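Local atomic coordinates of acyl-coenzyme A oxidase 3 (Yarrowia lipolytica, PDB entry 5YS9), a protein that oxidises acyl-CoA substrates to (2E)-enoyl-CoA with an FAD cofactor, passing the electrons to oxygen to form hydrogen peroxide in peroxisomal fatty acid beta-oxidation. Residues G475-K480 with A525-V530; V486-N491 with K555-K560. All coordinates share one frame; numbering follows the deposited sequence.

Contact 1 of 2, residues G475-K480 with A525-V530; sequences GHRKGK and ATDKFV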
loop_
_atom_site.group_PDB
_atom_site.type_symbol
_atom_site.label_atom_id
_atom_site.label_comp_id
_atom_site.label_asym_id
_atom_site.label_seq_id
_atom_site.Cartn_x
_atom_site.Cartn_y
_atom_site.Cartn_z
ATOM N N GLY A 475 -7.382 37.308 1.007
ATOM C CA GLY A 475 -6.967 38.375 0.087
ATOM C C GLY A 475 -8.056 38.817 -0.902
ATOM O O GLY A 475 -8.080 39.977 -1.299
ATOM N N HIS A 476 -8.937 37.920 -1.304
ATOM C CA HIS A 476 -10.080 38.301 -2.108
ATOM C C HIS A 476 -11.054 39.217 -1.368
ATOM O O HIS A 476 -11.561 40.173 -1.918
ATOM C CB HIS A 476 -10.799 37.059 -2.612
ATOM C CG HIS A 476 -11.966 37.350 -3.496
ATOM N ND1 HIS A 476 -11.837 37.965 -4.716
ATOM C CD2 HIS A 476 -13.283 37.113 -3.334
ATOM C CE1 HIS A 476 -13.025 38.101 -5.266
ATOM N NE2 HIS A 476 -13.920 37.589 -4.448
ATOM N N ARG A 477 -11.295 38.906 -0.106
ATOM C CA ARG A 477 -12.218 39.643 0.736
ATOM C C ARG A 477 -11.725 41.059 0.945
ATOM O O ARG A 477 -12.495 41.958 1.217
ATOM C CB ARG A 477 -12.396 38.948 2.074
ATOM C CG ARG A 477 -12.865 37.519 1.977
ATOM C CD ARG A 477 -13.320 37.055 3.333
ATOM N NE ARG A 477 -13.904 35.734 3.306
ATOM C CZ ARG A 477 -14.133 35.005 4.386
ATOM N NH1 ARG A 477 -13.825 35.471 5.573
ATOM N NH2 ARG A 477 -14.667 33.810 4.274
ATOM N N LYS A 478 -10.416 41.222 0.852
ATOM C CA LYS A 478 -9.763 42.505 1.001
ATOM C C LYS A 478 -9.595 43.199 -0.334
ATOM O O LYS A 478 -8.926 44.210 -0.427
ATOM C CB LYS A 478 -8.420 42.344 1.694
ATOM C CG LYS A 478 -8.560 41.959 3.150
ATOM C CD LYS A 478 -7.225 41.750 3.833
ATOM C CE LYS A 478 -7.388 40.895 5.072
ATOM N NZ LYS A 478 -6.187 40.935 5.943
ATOM N N GLY A 479 -10.178 42.623 -1.375
ATOM C CA GLY A 479 -10.218 43.265 -2.647
ATOM C C GLY A 479 -9.209 42.801 -3.667
ATOM O O GLY A 479 -9.230 43.329 -4.761
ATOM N N LYS A 480 -8.331 41.828 -3.370
ATOM C CA LYS A 480 -7.422 41.289 -4.439
ATOM C C LYS A 480 -8.185 40.378 -5.441
ATOM O O LYS A 480 -9.145 39.704 -5.062
ATOM C CB LYS A 480 -6.190 40.554 -3.874
ATOM C CG LYS A 480 -5.083 41.479 -3.409
ATOM C CD LYS A 480 -3.928 40.707 -2.795
ATOM C CE LYS A 480 -2.890 41.644 -2.181
ATOM N NZ LYS A 480 -2.517 41.134 -0.833
ATOM N N ALA A 525 -13.337 27.866 6.864
ATOM C CA ALA A 525 -11.951 27.847 7.353
ATOM C C ALA A 525 -11.339 29.247 7.371
ATOM O O ALA A 525 -10.629 29.585 8.296
ATOM C CB ALA A 525 -11.078 26.895 6.525
ATOM N N THR A 526 -11.596 30.041 6.346
ATOM C CA THR A 526 -11.122 31.412 6.331
ATOM C C THR A 526 -11.803 32.242 7.441
ATOM O O THR A 526 -11.111 32.989 8.129
ATOM C CB THR A 526 -11.324 32.055 4.973
ATOM O OG1 THR A 526 -10.737 31.225 3.967
ATOM C CG2 THR A 526 -10.659 33.435 4.935
ATOM N N ASP A 527 -13.123 32.072 7.634
ATOM C CA ASP A 527 -13.848 32.727 8.761
ATOM C C ASP A 527 -13.207 32.421 10.121
ATOM O O ASP A 527 -13.023 33.349 10.933
ATOM C CB ASP A 527 -15.340 32.311 8.856
ATOM C CG ASP A 527 -16.189 32.851 7.710
ATOM O OD1 ASP A 527 -15.760 33.779 7.003
ATOM O OD2 ASP A 527 -17.288 32.308 7.481
ATOM N N LYS A 528 -12.915 31.136 10.374
ATOM C CA LYS A 528 -12.323 30.689 11.650
ATOM C C LYS A 528 -10.932 31.265 11.871
ATOM O O LYS A 528 -10.533 31.537 13.004
ATOM C CB LYS A 528 -12.219 29.155 11.732
ATOM C CG LYS A 528 -13.511 28.398 11.973
ATOM C CD LYS A 528 -13.239 26.905 12.230
ATOM C CE LYS A 528 -14.045 26.300 13.381
ATOM N NZ LYS A 528 -15.367 25.804 12.909
ATOM N N PHE A 529 -10.185 31.399 10.781
ATOM C CA PHE A 529 -8.843 31.962 10.812
ATOM C C PHE A 529 -8.907 33.417 11.247
ATOM O O PHE A 529 -8.036 33.895 11.972
ATOM C CB PHE A 529 -8.223 31.881 9.422
ATOM C CG PHE A 529 -6.957 32.648 9.288
ATOM C CD1 PHE A 529 -6.979 33.982 8.939
ATOM C CD2 PHE A 529 -5.743 32.039 9.524
ATOM C CE1 PHE A 529 -5.812 34.699 8.781
ATOM C CE2 PHE A 529 -4.557 32.755 9.389
ATOM C CZ PHE A 529 -4.594 34.095 9.003
ATOM N N VAL A 530 -9.924 34.115 10.738
ATOM C CA VAL A 530 -10.230 35.483 11.137
ATOM C C VAL A 530 -10.680 35.569 12.625
ATOM O O VAL A 530 -10.215 36.457 13.332
ATOM C CB VAL A 530 -11.231 36.172 10.151
ATOM C CG1 VAL A 530 -11.648 37.553 10.633
ATOM C CG2 VAL A 530 -10.621 36.308 8.762
#
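R477 and T526 mark the nearest approach of the two backbones, their CA atoms 10.0 Å apart, so the contact is made by side chains reaching across from the last turn of helix 458-477 to a turn of helix 507-534. A Schellman motif closes the first helix: K480 N bonds to G475 O at 2.8 Å and G479 N to H476 O at 2.9 Å, with G479 at positive phi as the C-prime residue. From within this cap R477, the last helical residue, sends an extended chain, its CG anti to the carbonyl carbon (chi1 -57°), toward the second helix. There NH1 and NH2 converge end-on on one carboxylate oxygen, each 2.9 Å from D527 OD1, in a salt bridge whose two bonds are both well bent. The guanidinium and carboxylate planes are turned 45° apart: NH1 meets OD1 nearly along its C-O bond, NH2 from above the carboxylate plane. NH2 also bonds to Q523 OE1, one turn earlier on the same helix, while T526 OG1 turns back to the carbonyl of I522. With OG1 beside the backbone N (chi1 -53°), T526 has its methyl anti to that nitrogen and turned to the arginine. CG2 lies over the centre of one guanidinium face, 3.8 Å from R477 NH1.

Contact 2 of 2, residues V486-N491 with K555-K560; sequences VGYLAN and KIHTRK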
loop_
_atom_site.group_PDB
_atom_site.type_symbol
_atom_site.label_atom_id
_atom_site.label_comp_id
_atom_site.label_asym_id
_atom_site.label_seq_id
_atom_site.Cartn_x
_atom_site.Cartn_y
_atom_site.Cartn_z
ATOM N N VAL A 486 -9.060 29.341 -8.741
ATOM C CA VAL A 486 -9.903 29.443 -7.553
ATOM C C VAL A 486 -10.979 30.506 -7.708
ATOM O O VAL A 486 -11.459 31.025 -6.700
ATOM C CB VAL A 486 -9.033 29.732 -6.298
ATOM C CG1 VAL A 486 -8.101 28.562 -6.001
ATOM C CG2 VAL A 486 -8.222 31.018 -6.451
ATOM N N GLY A 487 -11.339 30.838 -8.958
ATOM C CA GLY A 487 -12.420 31.809 -9.287
ATOM C C GLY A 487 -13.783 31.511 -8.674
ATOM O O GLY A 487 -14.539 32.432 -8.342
ATOM N N TYR A 488 -14.094 30.222 -8.498
ATOM C CA TYR A 488 -15.358 29.787 -7.865
ATOM C C TYR A 488 -15.560 30.353 -6.416
ATOM O O TYR A 488 -16.676 30.376 -5.890
ATOM C CB TYR A 488 -15.470 28.221 -7.916
ATOM C CG TYR A 488 -14.507 27.531 -6.992
ATOM C CD1 TYR A 488 -14.841 27.319 -5.660
ATOM C CD2 TYR A 488 -13.219 27.131 -7.436
ATOM C CE1 TYR A 488 -13.945 26.741 -4.772
ATOM C CE2 TYR A 488 -12.305 26.532 -6.555
ATOM C CZ TYR A 488 -12.671 26.339 -5.216
ATOM O OH TYR A 488 -11.803 25.752 -4.319
ATOM N N LEU A 489 -14.473 30.773 -5.767
ATOM C CA LEU A 489 -14.514 31.468 -4.454
ATOM C C LEU A 489 -15.226 32.857 -4.477
ATOM O O LEU A 489 -15.613 33.382 -3.414
ATOM C CB LEU A 489 -13.086 31.630 -3.919
ATOM C CG LEU A 489 -12.531 30.733 -2.809
ATOM C CD1 LEU A 489 -13.143 29.339 -2.781
ATOM C CD2 LEU A 489 -11.016 30.667 -2.903
ATOM N N ALA A 490 -15.339 33.436 -5.686
ATOM C CA ALA A 490 -16.059 34.681 -5.967
ATOM C C ALA A 490 -17.517 34.448 -6.319
ATOM O O ALA A 490 -18.297 35.385 -6.349
ATOM C CB ALA A 490 -15.382 35.409 -7.121
ATOM N N ASN A 491 -17.887 33.205 -6.587
ATOM C CA ASN A 491 -19.233 32.887 -6.993
ATOM C C ASN A 491 -20.208 32.731 -5.809
ATOM O O ASN A 491 -20.273 31.680 -5.145
ATOM C CB ASN A 491 -19.196 31.617 -7.838
ATOM C CG ASN A 491 -20.483 31.372 -8.578
ATOM O OD1 ASN A 491 -21.510 32.019 -8.316
ATOM N ND2 ASN A 491 -20.439 30.435 -9.506
ATOM N N LYS A 555 -7.818 18.931 -0.143
ATOM C CA LYS A 555 -8.434 17.727 -0.669
ATOM C C LYS A 555 -9.660 18.041 -1.504
ATOM O O LYS A 555 -9.805 17.505 -2.591
ATOM C CB LYS A 555 -8.811 16.787 0.457
ATOM C CG LYS A 555 -9.206 15.391 0.006
ATOM C CD LYS A 555 -10.261 14.744 0.893
ATOM C CE LYS A 555 -9.714 13.596 1.697
ATOM N NZ LYS A 555 -10.843 12.928 2.395
ATOM N N ILE A 556 -10.543 18.897 -1.012
ATOM C CA ILE A 556 -11.787 19.140 -1.727
ATOM C C ILE A 556 -11.527 19.949 -2.986
ATOM O O ILE A 556 -12.079 19.666 -4.042
ATOM C CB ILE A 556 -12.887 19.750 -0.834
ATOM C CG1 ILE A 556 -13.259 18.770 0.269
ATOM C CG2 ILE A 556 -14.148 20.003 -1.643
ATOM C CD1 ILE A 556 -13.604 19.427 1.596
ATOM N N HIS A 557 -10.654 20.922 -2.887
ATOM C CA HIS A 557 -10.309 21.714 -4.053
ATOM C C HIS A 557 -9.657 20.885 -5.188
ATOM O O HIS A 557 -9.958 21.093 -6.367
ATOM C CB HIS A 557 -9.410 22.871 -3.595
ATOM C CG HIS A 557 -8.751 23.625 -4.705
ATOM N ND1 HIS A 557 -9.402 24.591 -5.436
ATOM C CD2 HIS A 557 -7.476 23.585 -5.169
ATOM C CE1 HIS A 557 -8.552 25.105 -6.312
ATOM N NE2 HIS A 557 -7.373 24.526 -6.156
ATOM N N THR A 558 -8.748 19.976 -4.825
ATOM C CA THR A 558 -8.104 19.103 -5.783
ATOM C C THR A 558 -9.141 18.168 -6.439
ATOM O O THR A 558 -9.136 17.939 -7.654
ATOM C CB THR A 558 -6.957 18.328 -5.101
ATOM O OG1 THR A 558 -6.044 19.269 -4.504
ATOM C CG2 THR A 558 -6.173 17.458 -6.126
ATOM N N ARG A 559 -10.069 17.658 -5.654
ATOM C CA ARG A 559 -11.059 16.778 -6.212
ATOM C C ARG A 559 -11.952 17.454 -7.258
ATOM O O ARG A 559 -12.276 16.883 -8.335
ATOM C CB ARG A 559 -11.926 16.197 -5.088
ATOM C CG ARG A 559 -12.633 14.931 -5.486
ATOM C CD ARG A 559 -11.721 14.084 -6.380
ATOM N NE ARG A 559 -12.080 12.700 -6.316
ATOM C CZ ARG A 559 -11.583 11.816 -5.477
ATOM N NH1 ARG A 559 -10.695 12.137 -4.595
ATOM N NH2 ARG A 559 -12.019 10.584 -5.521
ATOM N N LYS A 560 -12.340 18.667 -6.907
ATOM C CA LYS A 560 -13.119 19.525 -7.746
ATOM C C LYS A 560 -12.333 19.870 -8.993
ATOM O O LYS A 560 -12.876 19.853 -10.075
ATOM C CB LYS A 560 -13.526 20.768 -6.957
ATOM C CG LYS A 560 -14.077 21.903 -7.788
ATOM C CD LYS A 560 -13.091 23.046 -7.880
ATOM C CE LYS A 560 -12.690 23.306 -9.312
ATOM N NZ LYS A 560 -11.301 23.817 -9.398
#
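Y488 and H557 carry this contact through a hydrogen bond of 2.9 Å between Y488 OH and H557 ND1, in which either group could be the donor. It joins a short 3-10 turn, in the loop between helices 458-477 and 507-534, to helix 547-573. The nitrogen lies at the edge of the tyrosine ring, in its plane, and the two rings meet rim to rim with their planes 29° apart; neither sits over the other. Beside this pair, V486 CG1 comes within 3.5 Å of H557 CE1, touching the imidazole beyond the bonded nitrogen. One helical turn on from H557, the bent chain of K560 brings CD to 4.3 Å from the centroid of the Y488 ring, an off-centre CH-pi contact.

Torsions and neighbours fix these groups. Y488 holds its CG between the backbone N and the carbonyl carbon (chi1 71°), which swings the ring out of the turn toward the helix, where A518 and I522 of helix 507-534 also pack on it. From helix 547-573, H557 reaches out with CG anti to its own N, and its NE2 is bonded to S407 OG on helix 391-428. A phenylalanine in place of Y488 would probably leave H557 ND1 without its mate, with the ring held in rotation mainly by S407 at the other nitrogen.

All four touching side chains are buried, and H557 has a hydroxyl partner at each ring nitrogen. Two such hydroxyls can serve either tautomer of a neutral imidazole, or a protonated one, so the bonds alone do not settle its ionisation. The nearby positive charge of K560 would tend to disfavour protonation, a tendency that E403, packed on V486, may offset.

Overall arrangement
The centres of the two contacts lie 15 Å apart, and their segments alternate along the chain: 475-480, 486-491, 525-530, then 555-560. Both tie the end of helix 458-477, or the loop that follows it, to later helices of the acyl-CoA oxidase C-terminal region, contact 1 near the surface and contact 2 deeper in the protein. Helix 507-534 links them, since I522 accepts the hydroxyl of T526 through its carbonyl and packs its side chain on Y488. The first segments also touch directly, H476 NE2 lying 3.7 Å from A490 CB. Together the contacts fasten the connection between helices 458-477 and 507-534 onto the helical bundle at two depths.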